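Local coordinates for ankyrin repeat domain protein (Legionella pneumophila subsp. pneumophila, PDB 6MCA) that acts as a bacterial effector that interacts with host LARP7, a component of the 7SK snRNP complex, and combines ankyrin repeats with a cysteine protease-like part, at residues T90-A95 with L122-Y127; I64-K69 with N98-M103; E164-V169 with L418-D423. All coordinates share one frame; numbering follows the deposited sequence. Where two conformers were deposited one is given.

Contact 1 (T90-A95 with L122-Y127); sequences TPLHWA and LCVLVY
His93 and Val124 mark the closest approach of the two backbones, with 5.4 Å between CA of His93 and CA of Val124. Thr90 is the N-cap of helix 91-97, and residues 91-95 begin that helix. Residues 122-127 come in as loop, make a type I turn from Cys123 to Val126 and pass into the next helix. The sequence Thr90-Pro91-Leu92-His93 is the TPLH motif of ankyrin repeats, and its histidine works here in the usual way. His93 NE2 gives a hydrogen bond to Leu122 O at 3.1 Å, bent to 144°. The oxygen lies near the ring edge but somewhat out of its plane. On the other ring nitrogen, ND1 of His93 shares a hydrogen bond with OG1 of Thr90 at 3.1 Å, and Thr90 N adds a weak bond to ND1. The imidazole is thus held at both nitrogens, which fixes its rotation. Val124 CG2 sits over one face, toward the rim, 3.8 Å from the His93 ring centroid, a CH-pi contact. The other methyl serves Leu92. With chi1 at 177°, Val124 CG1 stands anti to the backbone N and meets CG of Leu92 at 4.0 Å, the two side chains crossing at about a right angle. Within the turn, Cys123 SG accepts a weak capping bond from Leu125 N. The contact is buried. Helix 101-109 packs on Leu92 and Ala95, helix 58-65 on Pro91 and Trp94, and helix 147-162 on Leu122, Cys123 and Leu125.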
loop_
_atom_site.group_PDB
_atom_site.type_symbol
_atom_site.label_atom_id
_atom_site.label_comp_id
_atom_site.label_asym_id
_atom_site.label_seq_id
_atom_site.Cartn_x
_atom_site.Cartn_y
_atom_site.Cartn_z
ATOM N N THR A 90 2.962 16.305 5.599
ATOM C CA THR A 90 3.374 17.691 5.489
ATOM C C THR A 90 2.890 18.258 4.156
ATOM O O THR A 90 2.469 17.510 3.272
ATOM C CB THR A 90 4.894 17.800 5.610
ATOM O OG1 THR A 90 5.509 17.276 4.426
ATOM C CG2 THR A 90 5.391 17.022 6.822
ATOM N N PRO A 91 2.912 19.585 3.989
ATOM C CA PRO A 91 2.592 20.154 2.668
ATOM C C PRO A 91 3.433 19.578 1.543
ATOM O O PRO A 91 2.942 19.444 0.412
ATOM C CB PRO A 91 2.859 21.651 2.865
ATOM C CG PRO A 91 2.604 21.883 4.309
ATOM C CD PRO A 91 3.040 20.630 5.022
ATOM N N LEU A 92 4.692 19.228 1.819
ATOM C CA LEU A 92 5.525 18.601 0.800
ATOM C C LEU A 92 4.978 17.235 0.405
ATOM O O LEU A 92 5.012 16.867 -0.774
ATOM C CB LEU A 92 6.965 18.482 1.295
ATOM C CG LEU A 92 7.991 18.073 0.239
ATOM C CD1 LEU A 92 8.036 19.097 -0.885
ATOM C CD2 LEU A 92 9.363 17.902 0.866
ATOM N N HIS A 93 4.477 16.469 1.379
ATOM C CA HIS A 93 3.825 15.200 1.071
ATOM C C HIS A 93 2.684 15.402 0.084
ATOM O O HIS A 93 2.557 14.665 -0.901
ATOM C CB HIS A 93 3.302 14.549 2.353
ATOM C CG HIS A 93 4.317 13.726 3.083
ATOM N ND1 HIS A 93 5.068 14.223 4.125
ATOM C CD2 HIS A 93 4.691 12.432 2.933
ATOM C CE1 HIS A 93 5.866 13.275 4.582
ATOM N NE2 HIS A 93 5.658 12.178 3.875
ATOM N N TRP A 94 1.844 16.410 0.330
ATOM C CA TRP A 94 0.691 16.645 -0.532
ATOM C C TRP A 94 1.116 17.115 -1.915
ATOM O O TRP A 94 0.527 16.706 -2.923
ATOM C CB TRP A 94 -0.245 17.663 0.118
ATOM C CG TRP A 94 -0.912 17.136 1.346
ATOM C CD1 TRP A 94 -0.576 17.405 2.641
ATOM C CD2 TRP A 94 -2.023 16.237 1.399
ATOM N NE1 TRP A 94 -1.415 16.734 3.496
ATOM C CE2 TRP A 94 -2.312 16.008 2.759
ATOM C CE3 TRP A 94 -2.806 15.605 0.427
ATOM C CZ2 TRP A 94 -3.349 15.175 3.170
ATOM C CZ3 TRP A 94 -3.835 14.778 0.838
ATOM C CH2 TRP A 94 -4.097 14.570 2.198
ATOM N N ALA A 95 2.134 17.976 -1.986
ATOM C CA ALA A 95 2.611 18.439 -3.285
ATOM C C ALA A 95 3.217 17.298 -4.089
ATOM O O ALA A 95 3.020 17.211 -5.308
ATOM C CB ALA A 95 3.630 19.563 -3.101
ATOM N N LEU A 122 5.889 6.736 6.458
ATOM C CA LEU A 122 5.960 6.847 5.006
ATOM C C LEU A 122 6.566 8.199 4.650
ATOM O O LEU A 122 5.957 9.244 4.901
ATOM C CB LEU A 122 4.571 6.678 4.395
ATOM C CG LEU A 122 4.464 6.460 2.885
ATOM C CD1 LEU A 122 3.336 5.491 2.575
ATOM C CD2 LEU A 122 4.247 7.781 2.164
ATOM N N CYS A 123 7.760 8.181 4.061
ATOM C CA CYS A 123 8.478 9.410 3.764
ATOM C C CYS A 123 8.019 9.999 2.430
ATOM O O CYS A 123 7.199 9.424 1.710
ATOM C CB CYS A 123 9.986 9.162 3.773
ATOM S SG CYS A 123 10.627 8.256 2.349
ATOM N N VAL A 124 8.574 11.168 2.097
ATOM C CA VAL A 124 8.126 11.929 0.934
ATOM C C VAL A 124 8.393 11.176 -0.364
ATOM O O VAL A 124 7.634 11.301 -1.332
ATOM C CB VAL A 124 8.800 13.317 0.939
ATOM C CG1 VAL A 124 8.416 14.121 -0.294
ATOM C CG2 VAL A 124 8.439 14.076 2.207
ATOM N N LEU A 125 9.457 10.372 -0.406
ATOM C CA LEU A 125 9.880 9.721 -1.642
ATOM C C LEU A 125 9.088 8.463 -1.982
ATOM O O LEU A 125 9.202 7.978 -3.112
ATOM C CB LEU A 125 11.365 9.358 -1.558
ATOM C CG LEU A 125 12.403 10.375 -2.037
ATOM C CD1 LEU A 125 13.800 9.880 -1.700
ATOM C CD2 LEU A 125 12.268 10.627 -3.527
ATOM N N VAL A 126 8.295 7.931 -1.049
ATOM C CA VAL A 126 7.736 6.587 -1.210
ATOM C C VAL A 126 6.849 6.508 -2.448
ATOM O O VAL A 126 7.015 5.626 -3.300
ATOM C CB VAL A 126 6.971 6.170 0.058
ATOM C CG1 VAL A 126 6.096 4.958 -0.223
ATOM C CG2 VAL A 126 7.944 5.881 1.190
ATOM N N TYR A 127 5.890 7.423 -2.565
ATOM C CA TYR A 127 4.929 7.351 -3.660
ATOM C C TYR A 127 5.564 7.682 -5.010
ATOM O O TYR A 127 5.270 6.993 -5.996
ATOM C CB TYR A 127 3.728 8.259 -3.381
ATOM C CG TYR A 127 2.734 7.638 -2.429
ATOM C CD1 TYR A 127 2.035 6.489 -2.779
ATOM C CD2 TYR A 127 2.503 8.188 -1.175
ATOM C CE1 TYR A 127 1.130 5.910 -1.911
ATOM C CE2 TYR A 127 1.598 7.616 -0.299
ATOM C CZ TYR A 127 0.915 6.477 -0.673
ATOM O OH TYR A 127 0.014 5.905 0.196
#

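Contact 2 (I64-K69 with N98-M103); sequences ITRQIK and NNDLDM
Ile64 O accepts a hydrogen bond from Asn98 ND2 at 3.3 Å, the sound polar bond between these segments. The oxygen lies in the plane of the Asn98 amide. The donor, however, stands above the carbonyl plane of Ile64 and not on a lone pair, and the N-H...O angle is only 139°. A shorter but weak bond runs the other way, from Arg66 NH2 to Asn98 O at 2.8 Å. Asn98 therefore joins the facing segment through both its side chain and its backbone. The guanidinium of Arg66 is stacked on the Asn98 amide, with planes 5° apart, and Asn98 CB lies over the same guanidinium. The Arg66 chain is extended from CG to NE, and this carries the group across to the facing turn. Asp100 slides past it in the opposite direction. Its OD2 touches Arg66 CB at 3.7 Å. Arg66 NH1 is 4.3 Å from OD2 of Asp100, which lies well out of the guanidinium plane with no N-H pointing at it, so only the charges are near each other. OD2 takes a hydrogen bond from a water, which reaches Arg66 O only weakly. OD1 of Asp100 caps helix 101-109 through a weak, nearly straight bond from Met103 N at 3.4 Å. The bent chain of Met103 brings CE to within 3.9 Å of Arg66 C. Arg66 and Asn99 each close a helix in a Schellman motif, so the turns between helices 58-65 and 68-76 and between helices 91-97 and 101-109 lie next to each other, consistent with ankyrin-type stacking. The chemistry suggests that the Arg66 charge lies favourably near the carbonyl end of helix 91-97. Together with the N-terminal end of helix 101-109, it would probably help keep Asp100 negative.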
loop_
_atom_site.group_PDB
_atom_site.type_symbol
_atom_site.label_atom_id
_atom_site.label_comp_id
_atom_site.label_asym_id
_atom_site.label_seq_id
_atom_site.Cartn_x
_atom_site.Cartn_y
_atom_site.Cartn_z
ATOM N N ILE A 64 -3.037 20.833 -1.956
ATOM C CA ILE A 64 -4.045 19.918 -2.485
ATOM C C ILE A 64 -4.673 20.486 -3.751
ATOM O O ILE A 64 -4.917 19.759 -4.721
ATOM C CB ILE A 64 -5.106 19.618 -1.408
ATOM C CG1 ILE A 64 -4.520 18.725 -0.312
ATOM C CG2 ILE A 64 -6.336 18.966 -2.025
ATOM C CD1 ILE A 64 -5.505 18.382 0.785
ATOM N N THR A 65 -4.931 21.793 -3.770
ATOM C CA THR A 65 -5.592 22.425 -4.905
ATOM C C THR A 65 -4.620 23.001 -5.930
ATOM O O THR A 65 -5.069 23.637 -6.889
ATOM C CB THR A 65 -6.536 23.527 -4.416
ATOM O OG1 THR A 65 -5.796 24.496 -3.663
ATOM C CG2 THR A 65 -7.630 22.938 -3.538
ATOM N N ARG A 66 -3.311 22.798 -5.750
ATOM C CA ARG A 66 -2.294 23.229 -6.715
ATOM C C ARG A 66 -2.322 24.739 -6.946
ATOM O O ARG A 66 -2.082 25.216 -8.058
ATOM C CB ARG A 66 -2.444 22.492 -8.049
ATOM C CG ARG A 66 -2.467 20.980 -7.952
ATOM C CD ARG A 66 -2.935 20.381 -9.269
ATOM N NE ARG A 66 -2.877 18.924 -9.266
ATOM C CZ ARG A 66 -1.849 18.219 -9.725
ATOM N NH1 ARG A 66 -0.789 18.839 -10.223
ATOM N NH2 ARG A 66 -1.883 16.894 -9.686
ATOM N N GLN A 67 -2.634 25.495 -5.893
ATOM C CA GLN A 67 -2.743 26.952 -5.954
ATOM C C GLN A 67 -1.420 27.538 -5.474
ATOM O O GLN A 67 -1.193 27.688 -4.271
ATOM C CB GLN A 67 -3.912 27.439 -5.108
ATOM C CG GLN A 67 -5.273 27.055 -5.659
ATOM C CD GLN A 67 -5.766 28.030 -6.707
ATOM O OE1 GLN A 67 -6.561 28.921 -6.414
ATOM N NE2 GLN A 67 -5.288 27.873 -7.935
ATOM N N ILE A 68 -0.550 27.883 -6.423
ATOM C CA ILE A 68 0.810 28.270 -6.063
ATOM C C ILE A 68 0.888 29.731 -5.621
ATOM O O ILE A 68 1.723 30.076 -4.779
ATOM C CB ILE A 68 1.769 27.970 -7.231
ATOM C CG1 ILE A 68 3.226 28.090 -6.776
ATOM C CG2 ILE A 68 1.484 28.876 -8.422
ATOM C CD1 ILE A 68 4.183 27.225 -7.563
ATOM N N LYS A 69 0.032 30.608 -6.154
ATOM C CA LYS A 69 0.079 32.010 -5.741
ATOM C C LYS A 69 -0.364 32.184 -4.291
ATOM O O LYS A 69 0.256 32.941 -3.530
ATOM C CB LYS A 69 -0.784 32.860 -6.675
ATOM C CG LYS A 69 -0.633 32.512 -8.148
ATOM C CD LYS A 69 -0.303 33.740 -8.984
ATOM C CE LYS A 69 1.198 33.976 -9.056
ATOM N NZ LYS A 69 1.544 35.061 -10.017
ATOM N N ASN A 98 0.762 14.761 -5.485
ATOM C CA ASN A 98 0.114 15.329 -6.659
ATOM C C ASN A 98 1.032 15.381 -7.874
ATOM O O ASN A 98 0.571 15.760 -8.957
ATOM C CB ASN A 98 -0.388 16.742 -6.351
ATOM C CG ASN A 98 -1.814 16.757 -5.836
ATOM O OD1 ASN A 98 -2.416 15.710 -5.603
ATOM N ND2 ASN A 98 -2.359 17.954 -5.648
ATOM N N ASN A 99 2.306 15.013 -7.720
ATOM C CA ASN A 99 3.301 15.119 -8.790
ATOM C C ASN A 99 3.369 16.543 -9.334
ATOM O O ASN A 99 3.521 16.770 -10.537
ATOM C CB ASN A 99 3.021 14.112 -9.910
ATOM C CG ASN A 99 4.238 13.846 -10.776
ATOM O OD1 ASN A 99 5.370 13.844 -10.291
ATOM N ND2 ASN A 99 4.010 13.619 -12.064
ATOM N N ASP A 100 3.252 17.517 -8.433
ATOM C CA ASP A 100 3.287 18.933 -8.781
ATOM C C ASP A 100 4.717 19.430 -8.598
ATOM O O ASP A 100 5.178 19.612 -7.467
ATOM C CB ASP A 100 2.305 19.723 -7.917
ATOM C CG ASP A 100 2.120 21.156 -8.390
ATOM O OD1 ASP A 100 2.900 21.620 -9.249
ATOM O OD2 ASP A 100 1.183 21.821 -7.900
ATOM N N LEU A 101 5.414 19.653 -9.715
ATOM C CA LEU A 101 6.823 20.032 -9.644
ATOM C C LEU A 101 6.997 21.459 -9.142
ATOM O O LEU A 101 7.898 21.733 -8.340
ATOM C CB LEU A 101 7.479 19.863 -11.015
ATOM C CG LEU A 101 7.905 18.439 -11.379
ATOM C CD1 LEU A 101 8.401 18.375 -12.815
ATOM C CD2 LEU A 101 8.970 17.945 -10.417
ATOM N N ASP A 102 6.150 22.382 -9.602
ATOM C CA ASP A 102 6.289 23.779 -9.201
ATOM C C ASP A 102 6.030 23.955 -7.709
ATOM O O ASP A 102 6.788 24.643 -7.014
ATOM C CB ASP A 102 5.342 24.654 -10.024
ATOM C CG ASP A 102 5.682 24.646 -11.501
ATOM O OD1 ASP A 102 6.875 24.494 -11.835
ATOM O OD2 ASP A 102 4.756 24.793 -12.327
ATOM N N MET A 103 4.964 23.336 -7.197
ATOM C CA MET A 103 4.662 23.438 -5.773
ATOM C C MET A 103 5.743 22.772 -4.930
ATOM O O MET A 103 6.131 23.296 -3.878
ATOM C CB MET A 103 3.294 22.824 -5.479
ATOM C CG MET A 103 2.851 22.949 -4.030
ATOM S SD MET A 103 2.267 24.602 -3.609
ATOM C CE MET A 103 0.848 24.743 -4.694
HETATM O O HOH W 1 1.100 24.433 -9.282
#

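Contact 3 (E164-V169 with L418-D423); sequences ELQGDV and LFQACD
Gln420 leaves helix 404-421 with CG anti to its carbonyl carbon (chi1 -58°) and an extended chain beyond it, which carries the amide out to the backbone of Gln166. There the amide forms two hydrogen bonds with one residue. Gln166 N donates a hydrogen bond to Gln420 OE1 at 2.9 Å, and Gln420 NE2 donates one to Gln166 O at 3.2 Å. Both bonds are close to straight, at 169° and 167°. NE2 lies in the carbonyl plane of Gln166, on a lone pair, and that oxygen lies in the amide plane of Gln420. The other donor, Gln166 N, is tilted out of the carbonyl plane at OE1. This two-point pairing fixes the rotation of the amide. It resembles the way one strand would read the N-H and C=O of another. Residues 164-167 link two parts of the fold. Glu164 ends helix 147-162 in a Schellman motif, and strand 168-172 then opens a two-stranded antiparallel hairpin with strand 178-182. The glutamine therefore meets the chain just before the hairpin begins. Gly167 follows with a positive phi, a conformation in which a CB would be jammed against Gln166 O. The Leu165 side chain crosses that of Gln420 at a slant near its base, with CD2 3.8 Å from Gln420 CB. The same CD2 is 4.5 Å from Ala421 CB, while Leu165 CA is 3.6 Å from Gln420 OE1. Tyr183, beside the hairpin, also touches the Leu165 side chain, and Gly167 N is hydrogen-bonded to Glu184 OE2. Near the helix end, Gln420 O receives a weak bond from Lys464 NZ.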
loop_
_atom_site.group_PDB
_atom_site.type_symbol
_atom_site.label_atom_id
_atom_site.label_comp_id
_atom_site.label_asym_id
_atom_site.label_seq_id
_atom_site.Cartn_x
_atom_site.Cartn_y
_atom_site.Cartn_z
ATOM N N GLU A 164 2.926 -12.416 5.606
ATOM C CA GLU A 164 1.915 -12.402 6.667
ATOM C C GLU A 164 2.553 -12.319 8.052
ATOM O O GLU A 164 2.165 -13.030 8.980
ATOM C CB GLU A 164 0.993 -13.618 6.566
ATOM C CG GLU A 164 0.170 -13.667 5.290
ATOM C CD GLU A 164 -0.783 -14.845 5.255
ATOM O OE1 GLU A 164 -1.062 -15.354 4.148
ATOM O OE2 GLU A 164 -1.251 -15.264 6.334
ATOM N N LEU A 165 3.540 -11.438 8.194
ATOM C CA LEU A 165 4.231 -11.280 9.463
ATOM C C LEU A 165 3.375 -10.500 10.453
ATOM O O LEU A 165 2.611 -9.604 10.079
ATOM C CB LEU A 165 5.570 -10.570 9.260
ATOM C CG LEU A 165 6.534 -11.222 8.268
ATOM C CD1 LEU A 165 7.825 -10.424 8.170
ATOM C CD2 LEU A 165 6.816 -12.661 8.668
ATOM N N GLN A 166 3.510 -10.850 11.727
ATOM C CA GLN A 166 2.809 -10.180 12.810
ATOM C C GLN A 166 3.789 -9.354 13.633
ATOM O O GLN A 166 4.979 -9.672 13.716
ATOM C CB GLN A 166 2.092 -11.189 13.714
ATOM C CG GLN A 166 1.009 -11.995 13.015
ATOM C CD GLN A 166 0.146 -12.775 13.989
ATOM O OE1 GLN A 166 0.482 -12.905 15.166
ATOM N NE2 GLN A 166 -0.972 -13.298 13.501
ATOM N N GLY A 167 3.279 -8.291 14.240
ATOM C CA GLY A 167 4.092 -7.450 15.096
ATOM C C GLY A 167 4.701 -6.274 14.358
ATOM O O GLY A 167 4.264 -5.869 13.277
ATOM N N ASP A 168 5.741 -5.718 14.970
ATOM C CA ASP A 168 6.434 -4.550 14.452
ATOM C C ASP A 168 7.851 -4.914 14.029
ATOM O O ASP A 168 8.343 -6.018 14.280
ATOM C CB ASP A 168 6.476 -3.430 15.500
ATOM C CG ASP A 168 5.097 -3.022 15.976
ATOM O OD1 ASP A 168 4.197 -2.856 15.126
ATOM O OD2 ASP A 168 4.916 -2.863 17.202
ATOM N N VAL A 169 8.501 -3.959 13.367
ATOM C CA VAL A 169 9.930 -4.043 13.080
ATOM C C VAL A 169 10.456 -2.625 12.923
ATOM O O VAL A 169 9.742 -1.726 12.476
ATOM C CB VAL A 169 10.232 -4.904 11.829
ATOM C CG1 VAL A 169 9.982 -4.117 10.548
ATOM C CG2 VAL A 169 11.663 -5.426 11.875
ATOM N N LEU A 418 12.113 -15.853 8.761
ATOM C CA LEU A 418 12.527 -17.218 9.075
ATOM C C LEU A 418 11.672 -17.820 10.184
ATOM O O LEU A 418 11.215 -18.965 10.078
ATOM C CB LEU A 418 14.005 -17.231 9.468
ATOM C CG LEU A 418 14.570 -18.530 10.047
ATOM C CD1 LEU A 418 14.485 -19.661 9.034
ATOM C CD2 LEU A 418 16.003 -18.324 10.515
ATOM N N PHE A 419 11.438 -17.062 11.256
ATOM C CA PHE A 419 10.740 -17.623 12.406
ATOM C C PHE A 419 9.249 -17.785 12.138
ATOM O O PHE A 419 8.660 -18.811 12.497
ATOM C CB PHE A 419 10.968 -16.751 13.640
ATOM C CG PHE A 419 10.449 -17.357 14.914
ATOM C CD1 PHE A 419 11.115 -18.412 15.519
ATOM C CD2 PHE A 419 9.296 -16.870 15.509
ATOM C CE1 PHE A 419 10.638 -18.971 16.691
ATOM C CE2 PHE A 419 8.816 -17.424 16.682
ATOM C CZ PHE A 419 9.489 -18.476 17.273
ATOM N N GLN A 420 8.617 -16.795 11.504
ATOM C CA GLN A 420 7.165 -16.807 11.394
ATOM C C GLN A 420 6.647 -17.535 10.160
ATOM O O GLN A 420 5.579 -18.154 10.229
ATOM C CB GLN A 420 6.624 -15.374 11.388
ATOM C CG GLN A 420 7.004 -14.551 12.610
ATOM C CD GLN A 420 6.194 -13.273 12.724
ATOM O OE1 GLN A 420 5.001 -13.251 12.416
ATOM N NE2 GLN A 420 6.840 -12.199 13.162
ATOM N N ALA A 421 7.362 -17.488 9.035
ATOM C CA ALA A 421 6.782 -17.876 7.756
ATOM C C ALA A 421 7.377 -19.138 7.147
ATOM O O ALA A 421 6.903 -19.574 6.092
ATOM C CB ALA A 421 6.912 -16.721 6.756
ATOM N N CYS A 422 8.387 -19.743 7.766
ATOM C CA CYS A 422 9.073 -20.895 7.191
ATOM C C CYS A 422 8.730 -22.152 7.982
ATOM O O CYS A 422 9.020 -22.235 9.180
ATOM C CB CYS A 422 10.586 -20.673 7.164
ATOM S SG CYS A 422 11.129 -19.404 5.994
ATOM N N ASP A 423 8.120 -23.125 7.308
ATOM C CA ASP A 423 7.832 -24.430 7.884
ATOM C C ASP A 423 8.888 -25.432 7.432
ATOM O O ASP A 423 9.270 -25.458 6.258
ATOM C CB ASP A 423 6.440 -24.919 7.478
ATOM C CG ASP A 423 5.341 -23.953 7.879
ATOM O OD1 ASP A 423 5.538 -23.193 8.852
ATOM O OD2 ASP A 423 4.278 -23.955 7.223
#

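From the N terminus, contact 2 opens first at 64-69, between helices 58-65 and 68-76. Contact 1 opens at 90-95, before contact 2 closes at 98-103, and closes itself at 122-127. The two loops therefore cross, each about one ankyrin repeat long, and together tie successive helix pairs into a stack. Their centres are 13 Å apart, and they touch where Ala95 packs on Met103 and Trp94 on Ile64. Contact 3 comes later, in series. It closes a far longer loop, which takes in the five-stranded sheet, and brings the end of helix 404-421 back to the link between helix 147-162 and the hairpin. Its centre is about 41 Å from that of contact 2.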